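Local coordinates for protein laccase (Uncultured bacterium, PDB 4F7K) that probably oxidises phenolic and related substrates one electron at a time, relaying the electrons through copper centres that reduce dioxygen to water, at residues 42-47 / 88-93; 183-188 / 234-239; 207-212 / 273-278. All coordinates share one frame; numbering follows the deposited sequence.

Interaction 1 lies in the first of the multicopper oxidase regions, interaction 2 in the second, their centres 27 Å apart and their nearest atoms about 10 Å from one another. Interactions 2 and 3 belong together: their centres are 9 Å apart, and strands 232-239 and 204-211 are neighbours in one sheet, with Lys207 N 2.8 Å from Ile236 O and Val209 N 2.8 Å from Asp234 O. The loop of interaction 3 then packs back on interaction 2, Leu278 CD1 meeting Arg185 NH2 at 3.5 Å. In this family copper sites lie in the last cupredoxin domain and between it and the first; all three contacts concern the surrounding beta framework.

Interaction 1 of 3, residues 42-47 / 88-93; sequences GEVFDI and EYSFRA
Phe45 and Phe91 face each other as a hydrogen-bonded pair where strands 44-51 and 86-92 run antiparallel in the first cupredoxin domain. Phe45 N donates to Phe91 O at 2.8 Å, and Phe91 N returns a bond to Phe45 O at 3.0 Å. Their rings are nearly parallel but slid apart, the centroids 5.4 Å from each other; a CH-pi contact does the close work, with Phe45 CB over one face of Phe91, 4.0 Å from the ring centroid. Phe91 can lie this near because its CG sits between the backbone N and the carbonyl carbon (chi1 52°), swinging the ring back toward its neighbour. Ala93 CB closes on the edge of the Phe45 ring, 3.7 Å from CE2. Replacing Phe45 by an alanine would probably leave Ala93 CB without the ring edge it packs on and open a gap beside Leu119 and Leu37.

On the Val44 and Arg92 face, Val44 CG2 lies against one face of the Arg92 guanidinium, 3.4 Å from NH1, while NH1 also donates to Gly42 O at 3.0 Å within the carbonyl plane. Further out, Trp61 meets both Phe91 and Tyr89, the latter edge-to-face. Tyr89, paired with Ile47, leads its ring away from it to an OH hydrogen-bonded to Gln78 OE1 and Val59 N.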
ATOM      1  N   GLY A  42      16.764   1.303   9.381  1.00 53.01           N
ATOM      2  CA  GLY A  42      18.016   2.056   9.551  1.00 54.41           C
ATOM      3  C   GLY A  42      19.006   1.786   8.437  1.00 54.56           C
ATOM      4  O   GLY A  42      19.981   2.536   8.258  1.00 55.53           O
ATOM      5  N   GLU A  43      18.747   0.712   7.682  1.00 52.79           N
ATOM      6  CA  GLU A  43      19.647   0.265   6.620  1.00 52.98           C
ATOM      7  C   GLU A  43      19.335   0.882   5.254  1.00 51.41           C
ATOM      8  O   GLU A  43      18.277   1.461   5.028  1.00 50.32           O
ATOM      9  CB  GLU A  43      19.603  -1.250   6.467  1.00 52.85           C
ATOM     10  CG  GLU A  43      20.133  -2.092   7.616  1.00 55.05           C
ATOM     11  CD  GLU A  43      20.110  -3.603   7.275  1.00 57.93           C
ATOM     12  OE1 GLU A  43      19.254  -4.062   6.433  1.00 54.65           O
ATOM     13  OE2 GLU A  43      20.952  -4.332   7.862  1.00 59.35           O
ATOM     14  N   VAL A  44      20.280   0.731   4.345  1.00 51.74           N
ATOM     15  CA  VAL A  44      20.194   1.334   3.038  1.00 51.62           C
ATOM     16  C   VAL A  44      19.625   0.341   2.042  1.00 49.33           C
ATOM     17  O   VAL A  44      20.080  -0.799   1.982  1.00 50.39           O
ATOM     18  CB  VAL A  44      21.579   1.815   2.540  1.00 52.73           C
ATOM     19  CG1 VAL A  44      21.422   2.696   1.309  1.00 52.68           C
ATOM     20  CG2 VAL A  44      22.280   2.577   3.619  1.00 56.35           C
ATOM     21  N   PHE A  45      18.607   0.776   1.309  1.00 47.61           N
ATOM     22  CA  PHE A  45      18.150   0.109   0.090  1.00 45.58           C
ATOM     23  C   PHE A  45      18.919   0.729  -1.056  1.00 44.99           C
ATOM     24  O   PHE A  45      18.864   1.942  -1.261  1.00 45.00           O
ATOM     25  CB  PHE A  45      16.676   0.421  -0.187  1.00 44.17           C
ATOM     26  CG  PHE A  45      15.703  -0.413   0.585  1.00 45.24           C
ATOM     27  CD1 PHE A  45      15.243  -1.631   0.064  1.00 45.41           C
ATOM     28  CD2 PHE A  45      15.192   0.035   1.813  1.00 46.22           C
ATOM     29  CE1 PHE A  45      14.295  -2.395   0.779  1.00 44.57           C
ATOM     30  CE2 PHE A  45      14.252  -0.725   2.533  1.00 44.07           C
ATOM     31  CZ  PHE A  45      13.809  -1.941   2.013  1.00 43.63           C
ATOM     32  N   ASP A  46      19.640  -0.097  -1.797  1.00 44.80           N
ATOM     33  CA  ASP A  46      20.332   0.343  -2.994  0.50 45.12           C
ATOM     34  C   ASP A  46      19.718  -0.421  -4.183  1.00 43.45           C
ATOM     35  O   ASP A  46      19.926  -1.626  -4.305  1.00 43.44           O
ATOM     36  CB  ASP A  46      21.838   0.081  -2.842  0.50 46.93           C
ATOM     37  CG  ASP A  46      22.494   0.967  -1.764  0.50 49.61           C
ATOM     38  OD1 ASP A  46      22.370   2.204  -1.851  0.50 50.27           O
ATOM     39  OD2 ASP A  46      23.153   0.438  -0.840  0.50 51.31           O
ATOM     40  N   ILE A  47      18.972   0.281  -5.034  1.00 41.84           N
ATOM     41  CA  ILE A  47      18.160  -0.333  -6.089  1.00 39.32           C
ATOM     42  C   ILE A  47      18.524   0.238  -7.464  1.00 39.25           C
ATOM     43  O   ILE A  47      18.466   1.451  -7.666  1.00 40.49           O
ATOM     44  CB  ILE A  47      16.658  -0.126  -5.760  1.00 38.04           C
ATOM     45  CG1 ILE A  47      16.317  -0.925  -4.499  1.00 39.22           C
ATOM     46  CG2 ILE A  47      15.730  -0.539  -6.933  1.00 36.21           C
ATOM     47  CD1 ILE A  47      15.182  -0.319  -3.594  1.00 41.66           C
ATOM     48  N   GLU A  88      19.368   4.950 -10.292  1.00 42.93           N
ATOM     49  CA  GLU A  88      19.873   4.367  -9.070  1.00 43.66           C
ATOM     50  C   GLU A  88      19.065   4.912  -7.885  1.00 42.46           C
ATOM     51  O   GLU A  88      19.139   6.112  -7.565  1.00 42.98           O
ATOM     52  CB  GLU A  88      21.360   4.729  -8.930  1.00 46.03           C
ATOM     53  CG  GLU A  88      22.181   3.684  -8.204  1.00 49.49           C
ATOM     54  CD  GLU A  88      22.994   2.800  -9.148  0.50 51.36           C
ATOM     55  OE1 GLU A  88      24.243   2.931  -9.176  0.50 52.52           O
ATOM     56  OE2 GLU A  88      22.381   1.981  -9.859  0.50 49.63           O
ATOM     57  N   TYR A  89      18.253   4.057  -7.267  1.00 40.65           N
ATOM     58  CA  TYR A  89      17.533   4.488  -6.051  1.00 40.64           C
ATOM     59  C   TYR A  89      18.276   4.056  -4.811  1.00 41.77           C
ATOM     60  O   TYR A  89      18.497   2.863  -4.579  1.00 42.09           O
ATOM     61  CB  TYR A  89      16.102   3.953  -5.990  1.00 38.32           C
ATOM     62  CG  TYR A  89      15.193   4.555  -7.030  1.00 37.06           C
ATOM     63  CD1 TYR A  89      14.591   5.806  -6.813  1.00 35.48           C
ATOM     64  CD2 TYR A  89      14.931   3.875  -8.244  1.00 33.51           C
ATOM     65  CE1 TYR A  89      13.734   6.380  -7.772  1.00 34.67           C
ATOM     66  CE2 TYR A  89      14.080   4.454  -9.218  1.00 34.01           C
ATOM     67  CZ  TYR A  89      13.491   5.699  -8.963  1.00 34.74           C
ATOM     68  OH  TYR A  89      12.653   6.258  -9.887  1.00 36.19           O
ATOM     69  N   SER A  90      18.650   5.017  -3.997  1.00 42.93           N
ATOM     70  CA  SER A  90      19.377   4.689  -2.795  1.00 44.38           C
ATOM     71  C   SER A  90      18.919   5.524  -1.597  1.00 44.49           C
ATOM     72  O   SER A  90      19.111   6.735  -1.569  1.00 46.13           O
ATOM     73  CB  SER A  90      20.874   4.829  -3.044  1.00 45.64           C
ATOM     74  OG  SER A  90      21.537   4.939  -1.809  1.00 51.95           O
ATOM     75  N   PHE A  91      18.316   4.865  -0.614  1.00 43.16           N
ATOM     76  CA  PHE A  91      17.806   5.550   0.567  1.00 44.44           C
ATOM     77  C   PHE A  91      17.843   4.646   1.793  1.00 44.94           C
ATOM     78  O   PHE A  91      17.747   3.408   1.686  1.00 42.98           O
ATOM     79  CB  PHE A  91      16.360   5.998   0.317  1.00 42.57           C
ATOM     80  CG  PHE A  91      15.476   4.887  -0.163  1.00 40.22           C
ATOM     81  CD1 PHE A  91      14.765   4.114   0.739  1.00 38.66           C
ATOM     82  CD2 PHE A  91      15.368   4.601  -1.525  1.00 38.03           C
ATOM     83  CE1 PHE A  91      13.968   3.083   0.299  1.00 36.09           C
ATOM     84  CE2 PHE A  91      14.567   3.573  -1.973  1.00 35.11           C
ATOM     85  CZ  PHE A  91      13.867   2.815  -1.072  1.00 34.91           C
ATOM     86  N   ARG A  92      17.984   5.283   2.954  1.00 47.69           N
ATOM     87  CA  ARG A  92      17.857   4.619   4.253  1.00 49.18           C
ATOM     88  C   ARG A  92      16.370   4.550   4.593  1.00 48.48           C
ATOM     89  O   ARG A  92      15.646   5.531   4.404  1.00 50.30           O
ATOM     90  CB  ARG A  92      18.643   5.371   5.337  1.00 51.56           C
ATOM     91  CG  ARG A  92      20.170   5.171   5.240  1.00 52.61           C
ATOM     92  CD  ARG A  92      20.941   5.630   6.513  1.00 55.74           C
ATOM     93  NE  ARG A  92      22.405   5.576   6.354  1.00 53.88           N
ATOM     94  CZ  ARG A  92      23.146   4.489   6.561  0.60 53.92           C
ATOM     95  NH1 ARG A  92      22.573   3.353   6.949  0.60 51.10           N
ATOM     96  NH2 ARG A  92      24.471   4.537   6.390  0.60 54.26           N
ATOM     97  N   ALA A  93      15.894   3.394   5.045  1.00 47.68           N
ATOM     98  CA  ALA A  93      14.503   3.276   5.478  1.00 46.55           C
ATOM     99  C   ALA A  93      14.449   3.461   6.988  1.00 47.89           C
ATOM    100  O   ALA A  93      15.048   2.684   7.730  1.00 50.23           O
ATOM    101  CB  ALA A  93      13.898   1.935   5.052  1.00 44.96           C
TER

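Interaction 2 of 3, residues 183-188 / 234-239; sequences RVRLRL and DIIADV
Arg183 grips the carboxylate of Asp238 side-on, NE donating to OD1 at 2.7 Å and NH2 to OD2 at 3.0 Å. The two groups are nearly coplanar, 23° apart, and OD2 offers its syn lone pair to NH2. A bend at chi3 (-79°) turns the end of the arginine across toward the aspartate. Arg183 has further partners: NH1 bonds Glu274 O, and NH2 bonds Ser273 O as well as Asp238.

Arg185 meets Asp234 differently. Its NE and NH2 converge on one oxygen, NH2 to OD2 at 2.8 Å and NE to OD2 at 3.2 Å, with guanidinium and carboxylate planes almost perpendicular (87°). Toward Asp234 itself Arg187 makes a long salt bridge, NH1 to OD2 at 3.9 Å, in which charges face one another without an N-H aimed at the oxygen. Its NH2 lies over the centre of the Arg185 guanidinium, a close approach of like charges that is probably eased by Asp234, by Asp132 bound to Arg187 NE, and by Glu123 bound to Arg185 NH1. Thr98 OG1 bonds both Arg187 NH1 and the other oxygen of Asp234, OD1.

These charges line one face of an antiparallel pair, strands 183-190 and 232-239, at the middle of the six-stranded sheet in the second cupredoxin domain. Reciprocal backbone bonds join Val184 with Ala237 and Leu186 with Ile235, among them Leu186 N to Ile235 O at 2.7 Å. Between the two ion pairs, Ile236 fills in with CG2 against Arg183 CD, and its CG1 against the aliphatic Arg185 CG at 4.0 Å. The reverse face is apolar: Leu188 CD2 touches Ile235 CD1 at 3.9 Å, Val184 CG1 meets Val239 CG2, and Phe247 of strand 245-249 packs on Leu186 and Leu188.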
ATOM      1  N   ARG A 183       1.334 -19.062  14.892  1.00 55.55           N
ATOM      2  CA  ARG A 183       1.093 -17.633  14.985  1.00 53.96           C
ATOM      3  C   ARG A 183       1.543 -16.986  13.693  1.00 50.30           C
ATOM      4  O   ARG A 183       2.719 -17.058  13.350  1.00 49.49           O
ATOM      5  CB  ARG A 183       1.861 -17.011  16.147  1.00 55.60           C
ATOM      6  CG  ARG A 183       1.625 -15.503  16.232  1.00 53.52           C
ATOM      7  CD  ARG A 183       1.832 -14.980  17.619  1.00 54.57           C
ATOM      8  NE  ARG A 183       0.685 -15.241  18.472  1.00 53.55           N
ATOM      9  CZ  ARG A 183       0.575 -14.806  19.719  1.00 56.33           C
ATOM     10  NH1 ARG A 183       1.547 -14.089  20.265  1.00 56.74           N
ATOM     11  NH2 ARG A 183      -0.511 -15.089  20.415  1.00 55.95           N
ATOM     12  N   VAL A 184       0.617 -16.350  12.978  1.00 48.67           N
ATOM     13  CA  VAL A 184       0.977 -15.712  11.708  1.00 45.33           C
ATOM     14  C   VAL A 184       0.931 -14.202  11.757  1.00 44.10           C
ATOM     15  O   VAL A 184       0.023 -13.627  12.342  1.00 45.19           O
ATOM     16  CB  VAL A 184       0.114 -16.215  10.517  1.00 44.35           C
ATOM     17  CG1 VAL A 184       0.266 -17.711  10.352  1.00 46.07           C
ATOM     18  CG2 VAL A 184      -1.367 -15.806  10.678  1.00 43.48           C
ATOM     19  N   ARG A 185       1.920 -13.567  11.133  1.00 42.80           N
ATOM     20  CA  ARG A 185       1.848 -12.153  10.775  1.00 41.47           C
ATOM     21  C   ARG A 185       1.334 -12.028   9.328  1.00 39.23           C
ATOM     22  O   ARG A 185       1.898 -12.615   8.422  1.00 38.57           O
ATOM     23  CB  ARG A 185       3.217 -11.481  10.940  1.00 42.36           C
ATOM     24  CG  ARG A 185       3.184  -9.963  10.765  1.00 41.34           C
ATOM     25  CD  ARG A 185       4.549  -9.354  10.990  1.00 41.67           C
ATOM     26  NE  ARG A 185       4.512  -7.886  10.922  1.00 43.66           N
ATOM     27  CZ  ARG A 185       5.449  -7.080  11.445  1.00 44.09           C
ATOM     28  NH1 ARG A 185       6.505  -7.605  12.052  1.00 46.42           N
ATOM     29  NH2 ARG A 185       5.349  -5.750  11.338  1.00 40.44           N
ATOM     30  N   LEU A 186       0.224 -11.310   9.160  1.00 37.92           N
ATOM     31  CA  LEU A 186      -0.418 -11.101   7.892  1.00 36.53           C
ATOM     32  C   LEU A 186      -0.362  -9.610   7.517  1.00 35.44           C
ATOM     33  O   LEU A 186      -1.000  -8.780   8.169  1.00 36.51           O
ATOM     34  CB  LEU A 186      -1.882 -11.601   7.952  1.00 36.67           C
ATOM     35  CG  LEU A 186      -2.094 -13.086   8.301  1.00 35.76           C
ATOM     36  CD1 LEU A 186      -3.545 -13.364   8.569  1.00 35.74           C
ATOM     37  CD2 LEU A 186      -1.598 -14.008   7.195  1.00 32.58           C
ATOM     38  N   ARG A 187       0.425  -9.310   6.482  1.00 33.31           N
ATOM     39  CA  ARG A 187       0.657  -7.955   5.948  1.00 32.06           C
ATOM     40  C   ARG A 187      -0.242  -7.659   4.752  1.00 31.27           C
ATOM     41  O   ARG A 187       0.063  -8.055   3.609  1.00 30.05           O
ATOM     42  CB  ARG A 187       2.132  -7.797   5.563  1.00 31.83           C
ATOM     43  CG  ARG A 187       3.107  -7.992   6.773  1.00 33.49           C
ATOM     44  CD  ARG A 187       4.511  -7.851   6.280  1.00 33.65           C
ATOM     45  NE  ARG A 187       5.535  -8.270   7.234  1.00 36.65           N
ATOM     46  CZ  ARG A 187       6.344  -7.431   7.896  1.00 37.37           C
ATOM     47  NH1 ARG A 187       6.213  -6.115   7.754  1.00 32.43           N
ATOM     48  NH2 ARG A 187       7.278  -7.921   8.719  1.00 36.00           N
ATOM     49  N   LEU A 188      -1.364  -6.990   5.032  1.00 30.87           N
ATOM     50  CA  LEU A 188      -2.394  -6.816   4.038  1.00 30.99           C
ATOM     51  C   LEU A 188      -2.112  -5.535   3.319  1.00 30.68           C
ATOM     52  O   LEU A 188      -1.867  -4.501   3.938  1.00 30.88           O
ATOM     53  CB  LEU A 188      -3.801  -6.729   4.664  1.00 31.80           C
ATOM     54  CG  LEU A 188      -4.555  -8.004   5.064  1.00 32.66           C
ATOM     55  CD1 LEU A 188      -3.766  -8.973   5.928  1.00 32.04           C
ATOM     56  CD2 LEU A 188      -5.864  -7.599   5.778  1.00 34.40           C
ATOM     57  N   ASP A 234      -1.326  -4.394   9.169  1.00 37.52           N
ATOM     58  CA  ASP A 234      -0.642  -5.585   9.690  1.00 39.17           C
ATOM     59  C   ASP A 234      -1.525  -6.306  10.723  1.00 40.19           C
ATOM     60  O   ASP A 234      -2.082  -5.693  11.611  1.00 42.05           O
ATOM     61  CB  ASP A 234       0.707  -5.212  10.350  1.00 40.21           C
ATOM     62  CG  ASP A 234       1.875  -5.208   9.371  1.00 41.32           C
ATOM     63  OD1 ASP A 234       1.661  -5.116   8.131  1.00 42.31           O
ATOM     64  OD2 ASP A 234       3.033  -5.316   9.837  1.00 42.53           O
ATOM     65  N   ILE A 235      -1.624  -7.619  10.611  1.00 40.06           N
ATOM     66  CA  ILE A 235      -2.403  -8.410  11.534  1.00 41.32           C
ATOM     67  C   ILE A 235      -1.531  -9.508  12.132  1.00 42.89           C
ATOM     68  O   ILE A 235      -0.836 -10.234  11.422  1.00 40.51           O
ATOM     69  CB  ILE A 235      -3.653  -9.002  10.862  1.00 41.20           C
ATOM     70  CG1 ILE A 235      -4.727  -7.906  10.745  1.00 41.27           C
ATOM     71  CG2 ILE A 235      -4.195 -10.209  11.638  1.00 42.70           C
ATOM     72  CD1 ILE A 235      -5.637  -8.040   9.615  1.00 41.63           C
ATOM     73  N   ILE A 236      -1.542  -9.608  13.464  1.00 45.14           N
ATOM     74  CA  ILE A 236      -0.973 -10.790  14.040  1.00 47.03           C
ATOM     75  C   ILE A 236      -2.118 -11.587  14.634  1.00 48.79           C
ATOM     76  O   ILE A 236      -2.966 -11.049  15.337  1.00 50.62           O
ATOM     77  CB  ILE A 236       0.138 -10.451  15.051  1.00 49.44           C
ATOM     78  CG1 ILE A 236       1.344  -9.879  14.284  1.00 48.20           C
ATOM     79  CG2 ILE A 236       0.511 -11.681  15.855  1.00 49.60           C
ATOM     80  CD1 ILE A 236       2.311  -9.065  15.187  1.00 51.49           C
ATOM     81  N   ALA A 237      -2.137 -12.877  14.339  1.00 48.59           N
ATOM     82  CA  ALA A 237      -3.210 -13.723  14.779  1.00 49.89           C
ATOM     83  C   ALA A 237      -2.728 -15.156  14.873  1.00 51.33           C
ATOM     84  O   ALA A 237      -1.690 -15.519  14.304  1.00 49.81           O
ATOM     85  CB  ALA A 237      -4.404 -13.607  13.827  1.00 48.09           C
ATOM     86  N   ASP A 238      -3.479 -15.954  15.631  1.00 54.06           N
ATOM     87  CA  ASP A 238      -3.207 -17.367  15.797  1.00 55.76           C
ATOM     88  C   ASP A 238      -4.164 -18.134  14.906  1.00 54.93           C
ATOM     89  O   ASP A 238      -5.345 -17.761  14.773  1.00 54.18           O
ATOM     90  CB  ASP A 238      -3.426 -17.777  17.258  1.00 59.56           C
ATOM     91  CG  ASP A 238      -2.445 -17.098  18.223  1.00 62.24           C
ATOM     92  OD1 ASP A 238      -1.218 -17.136  17.980  1.00 60.56           O
ATOM     93  OD2 ASP A 238      -2.911 -16.532  19.240  1.00 65.68           O
ATOM     94  N   VAL A 239      -3.663 -19.206  14.302  1.00 54.74           N
ATOM     95  CA  VAL A 239      -4.492 -20.057  13.460  1.00 55.23           C
ATOM     96  C   VAL A 239      -5.349 -20.943  14.357  1.00 59.34           C
ATOM     97  O   VAL A 239      -4.824 -21.845  15.040  1.00 61.46           O
ATOM     98  CB  VAL A 239      -3.642 -20.920  12.530  1.00 54.24           C
ATOM     99  CG1 VAL A 239      -4.535 -21.775  11.646  1.00 53.29           C
ATOM    100  CG2 VAL A 239      -2.701 -20.036  11.699  1.00 51.76           C
TER

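Interaction 3 of 3, residues 207-212 / 273-278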
ATOM      1  N   LYS A 207      -5.262  -9.595  16.142  1.00 52.01           N
ATOM      2  CA  LYS A 207      -5.461  -8.145  16.142  1.00 51.84           C
ATOM      3  C   LYS A 207      -4.688  -7.391  15.077  1.00 49.08           C
ATOM      4  O   LYS A 207      -3.550  -7.745  14.752  1.00 47.97           O
ATOM      5  CB  LYS A 207      -5.047  -7.552  17.501  1.00 55.14           C
ATOM      6  CG  LYS A 207      -5.659  -8.191  18.732  1.00 59.42           C
ATOM      7  CD  LYS A 207      -7.119  -7.801  18.956  1.00 62.92           C
ATOM      8  CE  LYS A 207      -7.712  -8.654  20.117  1.00 70.80           C
ATOM      9  NZ  LYS A 207      -8.410  -9.887  19.577  1.00 70.48           N
ATOM     10  N   VAL A 208      -5.306  -6.323  14.568  1.00 47.76           N
ATOM     11  CA  VAL A 208      -4.584  -5.307  13.803  1.00 45.85           C
ATOM     12  C   VAL A 208      -3.515  -4.675  14.698  1.00 46.80           C
ATOM     13  O   VAL A 208      -3.843  -4.107  15.708  1.00 49.34           O
ATOM     14  CB  VAL A 208      -5.517  -4.184  13.272  1.00 45.07           C
ATOM     15  CG1 VAL A 208      -4.718  -3.169  12.479  1.00 44.50           C
ATOM     16  CG2 VAL A 208      -6.621  -4.762  12.374  1.00 45.03           C
ATOM     17  N   VAL A 209      -2.252  -4.756  14.295  1.00 45.52           N
ATOM     18  CA  VAL A 209      -1.154  -4.168  15.050  1.00 47.32           C
ATOM     19  C   VAL A 209      -0.467  -2.971  14.381  1.00 46.80           C
ATOM     20  O   VAL A 209       0.287  -2.254  15.049  1.00 49.52           O
ATOM     21  CB  VAL A 209      -0.098  -5.226  15.438  1.00 47.94           C
ATOM     22  CG1 VAL A 209      -0.735  -6.290  16.328  1.00 47.65           C
ATOM     23  CG2 VAL A 209       0.531  -5.858  14.143  1.00 45.37           C
ATOM     24  N   ALA A 210      -0.710  -2.759  13.087  1.00 44.47           N
ATOM     25  CA  ALA A 210      -0.209  -1.562  12.383  1.00 43.80           C
ATOM     26  C   ALA A 210      -1.108  -1.128  11.225  1.00 41.17           C
ATOM     27  O   ALA A 210      -1.830  -1.942  10.649  1.00 39.58           O
ATOM     28  CB  ALA A 210       1.233  -1.791  11.867  1.00 43.08           C
ATOM     29  N   LEU A 211      -1.070   0.162  10.904  1.00 40.91           N
ATOM     30  CA  LEU A 211      -1.694   0.654   9.671  1.00 39.03           C
ATOM     31  C   LEU A 211      -0.698   1.497   8.879  1.00 38.31           C
ATOM     32  O   LEU A 211       0.009   2.349   9.456  1.00 38.65           O
ATOM     33  CB  LEU A 211      -2.977   1.440   9.944  1.00 39.97           C
ATOM     34  CG  LEU A 211      -4.041   0.753  10.814  1.00 41.41           C
ATOM     35  CD1 LEU A 211      -5.015   1.775  11.404  1.00 41.58           C
ATOM     36  CD2 LEU A 211      -4.792  -0.323  10.036  1.00 35.72           C
ATOM     37  N   ASP A 212      -0.647   1.253   7.562  1.00 35.15           N
ATOM     38  CA  ASP A 212       0.254   2.001   6.684  1.00 34.85           C
ATOM     39  C   ASP A 212       1.715   2.011   7.185  1.00 35.90           C
ATOM     40  O   ASP A 212       2.414   3.026   7.135  1.00 36.60           O
ATOM     41  CB  ASP A 212      -0.276   3.407   6.449  1.00 35.83           C
ATOM     42  CG  ASP A 212      -1.612   3.414   5.685  1.00 36.11           C
ATOM     43  OD1 ASP A 212      -2.098   2.333   5.298  1.00 35.62           O
ATOM     44  OD2 ASP A 212      -2.168   4.506   5.467  1.00 34.23           O
ATOM     45  N   SER A 273      -0.390 -16.983  24.250  1.00 84.30           N
ATOM     46  CA  SER A 273       0.158 -15.701  24.690  1.00 84.90           C
ATOM     47  C   SER A 273      -0.649 -14.539  24.142  1.00 82.08           C
ATOM     48  O   SER A 273      -1.383 -14.679  23.150  1.00 78.48           O
ATOM     49  CB  SER A 273       1.625 -15.553  24.264  1.00 84.31           C
ATOM     50  N   GLU A 274      -0.506 -13.391  24.799  1.00 83.52           N
ATOM     51  CA  GLU A 274      -1.055 -12.139  24.298  1.00 81.40           C
ATOM     52  C   GLU A 274      -0.483 -11.831  22.906  1.00 77.29           C
ATOM     53  O   GLU A 274       0.701 -12.084  22.642  1.00 77.08           O
ATOM     54  CB  GLU A 274      -0.707 -11.002  25.261  1.00 84.12           C
ATOM     55  N   ILE A 275      -1.313 -11.302  22.009  1.00 74.09           N
ATOM     56  CA  ILE A 275      -0.781 -10.750  20.775  1.00 70.89           C
ATOM     57  C   ILE A 275      -0.057  -9.456  21.155  1.00 71.89           C
ATOM     58  O   ILE A 275      -0.691  -8.503  21.616  1.00 72.95           O
ATOM     59  CB  ILE A 275      -1.874 -10.470  19.711  1.00 67.79           C
ATOM     60  CG1 ILE A 275      -2.248 -11.745  18.949  1.00 66.81           C
ATOM     61  CG2 ILE A 275      -1.397  -9.431  18.745  1.00 65.38           C
ATOM     62  CD1 ILE A 275      -3.364 -12.542  19.598  1.00 70.21           C
ATOM     63  N   PRO A 276       1.275  -9.414  20.959  1.00 72.05           N
ATOM     64  CA  PRO A 276       2.046  -8.260  21.425  1.00 73.27           C
ATOM     65  C   PRO A 276       1.792  -7.050  20.517  1.00 70.05           C
ATOM     66  O   PRO A 276       1.291  -7.206  19.398  1.00 66.87           O
ATOM     67  CB  PRO A 276       3.484  -8.742  21.270  1.00 73.42           C
ATOM     68  CG  PRO A 276       3.417  -9.593  20.009  1.00 70.80           C
ATOM     69  CD  PRO A 276       2.084 -10.301  20.093  1.00 70.22           C
ATOM     70  N   ALA A 277       2.118  -5.856  21.004  1.00 71.03           N
ATOM     71  CA  ALA A 277       2.097  -4.670  20.158  1.00 68.31           C
ATOM     72  C   ALA A 277       3.453  -4.524  19.459  1.00 66.76           C
ATOM     73  O   ALA A 277       4.484  -4.968  19.978  1.00 68.54           O
ATOM     74  CB  ALA A 277       1.783  -3.437  20.990  1.00 70.19           C
ATOM     75  N   LEU A 278       3.450  -3.900  18.287  1.00 63.15           N
ATOM     76  CA  LEU A 278       4.704  -3.595  17.585  1.00 62.21           C
ATOM     77  C   LEU A 278       5.445  -2.415  18.244  1.00 64.26           C
ATOM     78  O   LEU A 278       4.807  -1.481  18.740  1.00 65.24           O
ATOM     79  CB  LEU A 278       4.452  -3.325  16.087  1.00 57.72           C
ATOM     80  CG  LEU A 278       3.952  -4.513  15.255  1.00 56.10           C
ATOM     81  CD1 LEU A 278       3.605  -4.079  13.849  1.00 52.94           C
ATOM     82  CD2 LEU A 278       4.968  -5.654  15.210  1.00 55.53           C
TER
HETATM   83  O   HOH W   1       1.188  -2.227  17.514  1.00  9.11           O
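Val209 O accepts a hydrogen bond from a water at 2.6 Å, and the same water accepts one from Leu278 N at 2.9 Å, so a single solvent molecule spans the backbones of strand 204-211 and the loop 273-278. No direct hydrogen bond crosses between the two segments. They run almost in the same direction, 5° apart over their touching parts, yet too far from each other to pair as strands.

Side chains carry the rest of the contact. Val209 divides its two methyls between Ile275 and Leu278. CG2 points at Leu278, reaching CD1 at 3.6 Å, while CG1 faces Ile275 CG2 at 4.0 Å and lies 3.8 Å from Pro276 O. This division follows from chi1 of -61°, with CG1 anti to the carbonyl carbon and CG2 between that carbon and the backbone N. Ile275 and Leu278 each cross Val209 at about a right angle; Val209 CG2 rests against both CD1 and CG of Leu278. Leu278 CD1 also touches Ala210 CB at 3.8 Å. Val209 and Ala210 form a classic beta bulge opposite Asp234 on the adjoining strand, which probably helps both to reach the same methyl; Val209 has psi of -15°, far from an extended conformation. At the other end, Lys207 CB comes nearest, 4.3 Å from Ile275 CG2, and Lys207 NZ forms a salt bridge with Glu221.

The loop thus runs alongside strand 204-211 over one face of the second-domain sheet. Pro219 of strand 214-220 packs against Val209 and Ala277, Leu278 touches Pro215 of the same strand, and the long side chains of Arg183 and Arg185, from strand 183-190, reach to Ile275 and Leu278 respectively.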